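Hemolysin-related protein (Vibrio cholerae serotype O1, PDB 6MLT) is a secreted, calcium-binding protein of the biofilm matrix that probably binds carbohydrate and contributes to biofilm adhesion. Local coordinates at residues A319-S322 with D327-G330; S322-D327 with K388-T393; Y359-N362 with K367-V370. All coordinates share one frame; numbering follows the deposited sequence.

Contact 1. Residues A319-S322 with D327-G330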
# COMPACT_ATOMS: atom_id res chain seq x y z
N ALA A 319 0.50 30.25 2.03
CA ALA A 319 -0.43 31.20 2.61
C ALA A 319 0.23 32.57 2.70
O ALA A 319 1.41 32.67 3.03
CB ALA A 319 -0.88 30.75 4.00
N ILE A 320 -0.54 33.61 2.40
CA ILE A 320 -0.03 34.98 2.41
C ILE A 320 -1.07 35.89 3.04
O ILE A 320 -2.24 35.86 2.65
CB ILE A 320 0.30 35.48 1.00
CG1 ILE A 320 1.33 34.56 0.33
CG2 ILE A 320 0.82 36.93 1.05
CD1 ILE A 320 1.65 34.94 -1.12
N ARG A 321 -0.65 36.70 4.01
CA ARG A 321 -1.49 37.76 4.53
C ARG A 321 -0.97 39.09 4.00
O ARG A 321 0.24 39.36 4.06
CB ARG A 321 -1.54 37.76 6.06
CG ARG A 321 -2.69 36.91 6.63
CD ARG A 321 -2.92 37.14 8.13
NE ARG A 321 -1.98 36.39 8.97
CZ ARG A 321 -0.87 36.88 9.50
NH1 ARG A 321 -0.51 38.13 9.29
NH2 ARG A 321 -0.09 36.10 10.25
N SER A 322 -1.88 39.89 3.46
CA SER A 322 -1.47 41.13 2.81
C SER A 322 -2.64 42.10 2.82
O SER A 322 -3.80 41.69 2.82
CB SER A 322 -1.00 40.87 1.37
OG SER A 322 -2.07 40.39 0.58
N ASP A 327 2.38 41.28 4.29
CA ASP A 327 2.56 41.28 5.74
C ASP A 327 3.16 40.00 6.28
O ASP A 327 4.00 40.06 7.19
CB ASP A 327 1.22 41.55 6.42
CG ASP A 327 0.67 42.91 6.06
OD1 ASP A 327 1.40 43.91 6.26
OD2 ASP A 327 -0.45 42.97 5.52
N ALA A 328 2.77 38.84 5.76
CA ALA A 328 3.30 37.59 6.28
C ALA A 328 3.14 36.49 5.24
O ALA A 328 2.24 36.53 4.40
CB ALA A 328 2.60 37.19 7.58
N ILE A 329 4.04 35.52 5.31
CA ILE A 329 4.06 34.39 4.39
C ILE A 329 4.31 33.13 5.20
O ILE A 329 5.17 33.12 6.09
CB ILE A 329 5.14 34.55 3.30
CG1 ILE A 329 4.87 35.80 2.47
CG2 ILE A 329 5.19 33.31 2.41
CD1 ILE A 329 6.02 36.17 1.54
N GLY A 330 3.57 32.07 4.90
CA GLY A 330 3.77 30.81 5.60
C GLY A 330 3.26 29.65 4.77
O GLY A 330 2.62 29.83 3.73

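Contact 2. Residues S322-D327 with K388-T393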
# COMPACT_ATOMS: atom_id res chain seq x y z
N SER A 322 -1.88 39.89 3.46
CA SER A 322 -1.47 41.13 2.81
C SER A 322 -2.64 42.10 2.82
O SER A 322 -3.80 41.69 2.82
CB SER A 322 -1.00 40.87 1.37
OG SER A 322 -2.07 40.39 0.58
N GLY A 323 -2.31 43.38 2.84
CA GLY A 323 -3.28 44.44 2.66
C GLY A 323 -2.73 45.45 1.68
O GLY A 323 -2.66 45.18 0.47
N ALA A 324 -2.32 46.62 2.18
CA ALA A 324 -1.58 47.56 1.35
C ALA A 324 -0.23 46.99 0.95
O ALA A 324 0.28 47.31 -0.14
CB ALA A 324 -1.40 48.88 2.10
N VAL A 325 0.37 46.16 1.79
CA VAL A 325 1.68 45.58 1.56
C VAL A 325 1.63 44.10 1.91
O VAL A 325 0.58 43.58 2.31
CB VAL A 325 2.79 46.31 2.34
CG1 VAL A 325 2.85 47.78 1.92
CG2 VAL A 325 2.58 46.19 3.86
N VAL A 326 2.75 43.41 1.73
CA VAL A 326 2.84 41.98 2.01
C VAL A 326 3.27 41.83 3.47
O VAL A 326 4.38 42.19 3.84
CB VAL A 326 3.82 41.28 1.06
CG1 VAL A 326 3.94 39.81 1.41
CG2 VAL A 326 3.37 41.44 -0.38
N ASP A 327 2.38 41.28 4.29
CA ASP A 327 2.56 41.28 5.74
C ASP A 327 3.16 40.00 6.28
O ASP A 327 4.00 40.06 7.19
CB ASP A 327 1.22 41.55 6.42
CG ASP A 327 0.67 42.91 6.06
OD1 ASP A 327 1.40 43.91 6.26
OD2 ASP A 327 -0.45 42.97 5.52
N LYS A 388 1.21 47.99 -5.52
CA LYS A 388 2.23 48.92 -5.99
C LYS A 388 1.92 50.35 -5.57
O LYS A 388 2.83 51.18 -5.47
CB LYS A 388 2.35 48.85 -7.51
CG LYS A 388 3.10 47.64 -8.04
CD LYS A 388 3.04 47.58 -9.56
CE LYS A 388 4.41 47.30 -10.17
NZ LYS A 388 5.21 48.54 -10.38
N ASP A 389 0.64 50.66 -5.36
CA ASP A 389 0.23 52.00 -4.95
C ASP A 389 0.64 52.33 -3.52
O ASP A 389 0.41 53.47 -3.08
CB ASP A 389 -1.29 52.16 -5.09
CG ASP A 389 -1.72 52.43 -6.51
OD1 ASP A 389 -0.89 52.90 -7.32
OD2 ASP A 389 -2.91 52.18 -6.83
N SER A 390 1.22 51.39 -2.79
CA SER A 390 1.73 51.67 -1.45
C SER A 390 3.11 52.30 -1.45
O SER A 390 3.65 52.58 -0.37
CB SER A 390 1.77 50.38 -0.63
OG SER A 390 0.46 49.84 -0.54
N ALA A 391 3.70 52.53 -2.61
CA ALA A 391 5.08 52.97 -2.70
C ALA A 391 5.19 54.49 -2.61
O ALA A 391 4.40 55.22 -3.22
CB ALA A 391 5.71 52.50 -4.02
N PHE A 392 6.16 54.94 -1.83
CA PHE A 392 6.73 56.27 -1.99
C PHE A 392 7.83 56.24 -3.05
O PHE A 392 7.89 57.12 -3.92
CB PHE A 392 7.26 56.80 -0.65
CG PHE A 392 7.92 58.13 -0.74
CD1 PHE A 392 7.16 59.29 -0.78
CD2 PHE A 392 9.29 58.23 -0.77
CE1 PHE A 392 7.77 60.52 -0.86
CE2 PHE A 392 9.91 59.46 -0.85
CZ PHE A 392 9.14 60.61 -0.90
N THR A 393 8.71 55.24 -2.97
CA THR A 393 9.60 54.85 -4.05
C THR A 393 9.62 53.33 -4.10
O THR A 393 9.47 52.67 -3.07
CB THR A 393 11.04 55.36 -3.86
OG1 THR A 393 11.57 54.79 -2.66
CG2 THR A 393 11.08 56.87 -3.76

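Contact 3. Residues Y359-N362 with K367-V370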
# COMPACT_ATOMS: atom_id res chain seq x y z
N TYR A 359 9.36 46.24 -4.37
CA TYR A 359 9.88 46.53 -3.04
C TYR A 359 10.38 47.97 -3.00
O TYR A 359 10.84 48.52 -4.01
CB TYR A 359 11.00 45.56 -2.64
CG TYR A 359 12.19 45.53 -3.57
CD1 TYR A 359 12.21 44.69 -4.68
CD2 TYR A 359 13.29 46.34 -3.34
CE1 TYR A 359 13.30 44.66 -5.53
CE2 TYR A 359 14.39 46.32 -4.19
CZ TYR A 359 14.38 45.48 -5.28
OH TYR A 359 15.47 45.45 -6.12
N GLY A 360 10.28 48.58 -1.83
CA GLY A 360 10.71 49.95 -1.67
C GLY A 360 10.17 50.54 -0.39
O GLY A 360 9.85 49.83 0.57
N LYS A 361 10.06 51.87 -0.38
CA LYS A 361 9.66 52.61 0.81
C LYS A 361 8.14 52.68 0.87
O LYS A 361 7.49 53.21 -0.04
CB LYS A 361 10.26 54.00 0.81
CG LYS A 361 10.06 54.76 2.11
CD LYS A 361 10.76 56.11 2.06
CE LYS A 361 11.30 56.52 3.41
NZ LYS A 361 12.29 57.62 3.29
N ASN A 362 7.59 52.15 1.96
CA ASN A 362 6.15 52.19 2.25
C ASN A 362 5.73 53.63 2.52
O ASN A 362 6.27 54.28 3.42
CB ASN A 362 5.89 51.28 3.46
CG ASN A 362 4.46 51.31 3.93
OD1 ASN A 362 3.83 52.36 4.01
ND2 ASN A 362 3.94 50.13 4.29
N LYS A 367 8.79 52.77 6.12
CA LYS A 367 9.69 51.63 6.24
C LYS A 367 9.90 50.98 4.87
O LYS A 367 9.09 51.12 3.96
CB LYS A 367 9.13 50.61 7.23
CG LYS A 367 8.82 51.17 8.61
CD LYS A 367 10.06 51.81 9.24
CE LYS A 367 9.77 52.33 10.63
NZ LYS A 367 10.94 53.05 11.19
N TYR A 368 11.00 50.24 4.75
CA TYR A 368 11.38 49.60 3.50
C TYR A 368 11.02 48.12 3.53
O TYR A 368 11.42 47.41 4.46
CB TYR A 368 12.88 49.76 3.25
CG TYR A 368 13.31 51.19 2.96
CD1 TYR A 368 13.64 52.05 3.99
CD2 TYR A 368 13.39 51.66 1.66
CE1 TYR A 368 14.03 53.36 3.74
CE2 TYR A 368 13.78 52.96 1.39
CZ TYR A 368 14.10 53.80 2.43
OH TYR A 368 14.50 55.09 2.17
N GLY A 369 10.31 47.65 2.52
CA GLY A 369 9.95 46.25 2.49
C GLY A 369 9.31 45.85 1.18
O GLY A 369 9.37 46.58 0.19
N VAL A 370 8.70 44.67 1.19
CA VAL A 370 8.00 44.16 0.02
C VAL A 370 6.59 44.73 0.01
O VAL A 370 5.80 44.49 0.93
CB VAL A 370 7.99 42.62 0.01
CG1 VAL A 370 7.17 42.09 -1.16
CG2 VAL A 370 9.41 42.09 -0.06

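Contact 1. Residues A319-S322 with D327-G330
Arg-321 bends at chi3 (-81°), and the bend lays one face of its guanidinium over the methyl of Ala-328. NH1 of Arg-321 comes to 3.7 Å from CB of Ala-328. The polar end of the arginine is held elsewhere: NH1 bonds to the backbone carbonyls of Gly-339 and Gly-341. Asp-327 has CG beside its own backbone N, anti to the carbonyl carbon (chi1 -62°). This turns the carboxylate to the neighbouring strand, where OD2 of Asp-327 lies 3.4 Å from CA of Ser-322. A citrate ion, probably from the crystallisation liquor, sits near the same carboxylate.

The two strands run antiparallel, with 177° between their directions. At one end, Ala-319 and Gly-330 form a hydrogen-bonded pair, with Ala-319 N 2.7 Å from Gly-330 O. The return bond runs from Gly-330 N to Ala-319 O. At the other end the pairing is irregular. Arg-321 O accepts two bonds, from Asp-327 N at 2.9 Å, in the carbonyl plane, and from Ala-328 N at 3.1 Å. Two residues, Asp-327 and Ala-328, stand against the single Arg-321, a classic beta bulge. Arg-321 N bonds in turn to Ala-328 O.

Ile-320 and Ile-329 are a non-hydrogen-bonded pair. Their side chains point to the face of the sheet away from Arg-321 and Ala-328, and CG1 of Ile-320 is 4.3 Å from CG1 of Ile-329. This apolar face packs on Met-373 of strand 370-377, and Ile-320 also touches Val-385 of strand 382-386. The face that carries Ala-319, Arg-321 and Ala-328 touches Met-336. The whole is a bulged beta hairpin in the middle of a four-stranded antiparallel sheet, consistent with one wall of a beta-prism lectin domain.

Contact 2. Residues S322-D327 with K388-T393
The turn that joins strands 317-322 and 326-330 brings Ala-324 to the end of the short 3-10 segment 388-390, with CA of Ala-324 6.0 Å from CA of Ser-390. The hydroxyl of Ser-390 lies beside its own backbone N, anti to the carbonyl carbon (chi1 -60°), and reaches the turn from there. OG of Ser-390 donates to Ala-324 O at 2.6 Å. The donor stands well above the carbonyl plane, 46° out of it, and the C=O...donor angle is 115°. The hydroxyl therefore approaches the carbonyl from over its face and not on a lone pair. Ser-387 O is a second, weak partner of the same OG.

CB of Ala-324 lies against the hydroxyl, 3.4 Å from OG of Ser-390. The apolar part is CG1 of Val-325 on CB of Ser-390, at 3.8 Å. Tyr-364 touches both Ala-324 and Ser-390 from a neighbouring loop. Val-325 packs further on Asn-362 and Leu-371, so its side chain is buried between the turn and the adjoining strands.

Each segment also has a bond of its own. Within the turn, Gly-323 N bonds to Val-325 O. A long bond of 3.3 Å from Ala-391 N to Lys-388 O closes the 3-10 turn.

The backbone amides of Ala-324 and Val-325 bond to a citrate ion, which probably came from the crystallisation liquor. The peptide between Ala-324 and Val-325 is thus engaged at both ends, its carbonyl by Ser-390 and its N-H by citrate. The contact is small and rests on one short polar bond with a little apolar packing. That bond probably helps to hold the turn, whose Ala-324 and Val-325 amides face the citrate; the ion may mark a small anion-accepting pocket.

Contact 3. Residues Y359-N362 with K367-V370
The ring of Tyr-368 carries the side chain of Lys-361 over one face. CG of Lys-361 stands 4.1 Å above the ring plane, offset toward the rim. CB of Lys-361 is 3.7 Å from CE2 of Tyr-368. The carbonyl carbon of Gly-360 meets the same ring obliquely. Tyr-302 also touches the ring, with the two ring planes at about 50°.

Lys-361 has CG anti to its backbone N (chi1 -171°), which sends the chain across the tyrosine toward the hydroxyl end. NZ of Lys-361 comes close to OH of Tyr-368, at 3.5 Å. The ammonium has a cation-pi partner in Trp-366.

The backbones of the two segments pair in antiparallel fashion. Gly-360 and Gly-369 exchange two bonds, N to O, each of 3.0 Å. Asn-362 N bonds to Lys-367 O at 2.7 Å. The side chain of Asn-362 turns to the intervening loop, where OD1 accepts from the backbone N of Tyr-364 and Thr-365.

At Gly-360 and Gly-369 both chains bend sharply. The ladder leads into strands 352-359 and 370-377, central neighbours in a four-stranded sheet, while Val-370 also pairs by backbone with Val-426.

All three contacts lie in the beta-prism lectin part of the chain, away from the annotated metal sites. Contacts 1 and 2 are largely buried; contact 3 is partly exposed. Contact 1 is a backbone ladder, with isoleucines packed against the strands of another sheet. Contact 2 starts from the turn of the same hairpin. It is much smaller and depends on one side-chain hydroxyl. Contact 3 is a ladder again, but its outer side carries a lysine and tyrosine. Contacts 2 and 3 join directly: Phe-392 N and Thr-393 O pair with the backbone of Lys-361, and Val-325 packs on Asn-362. Contacts 1 and 3 do not touch.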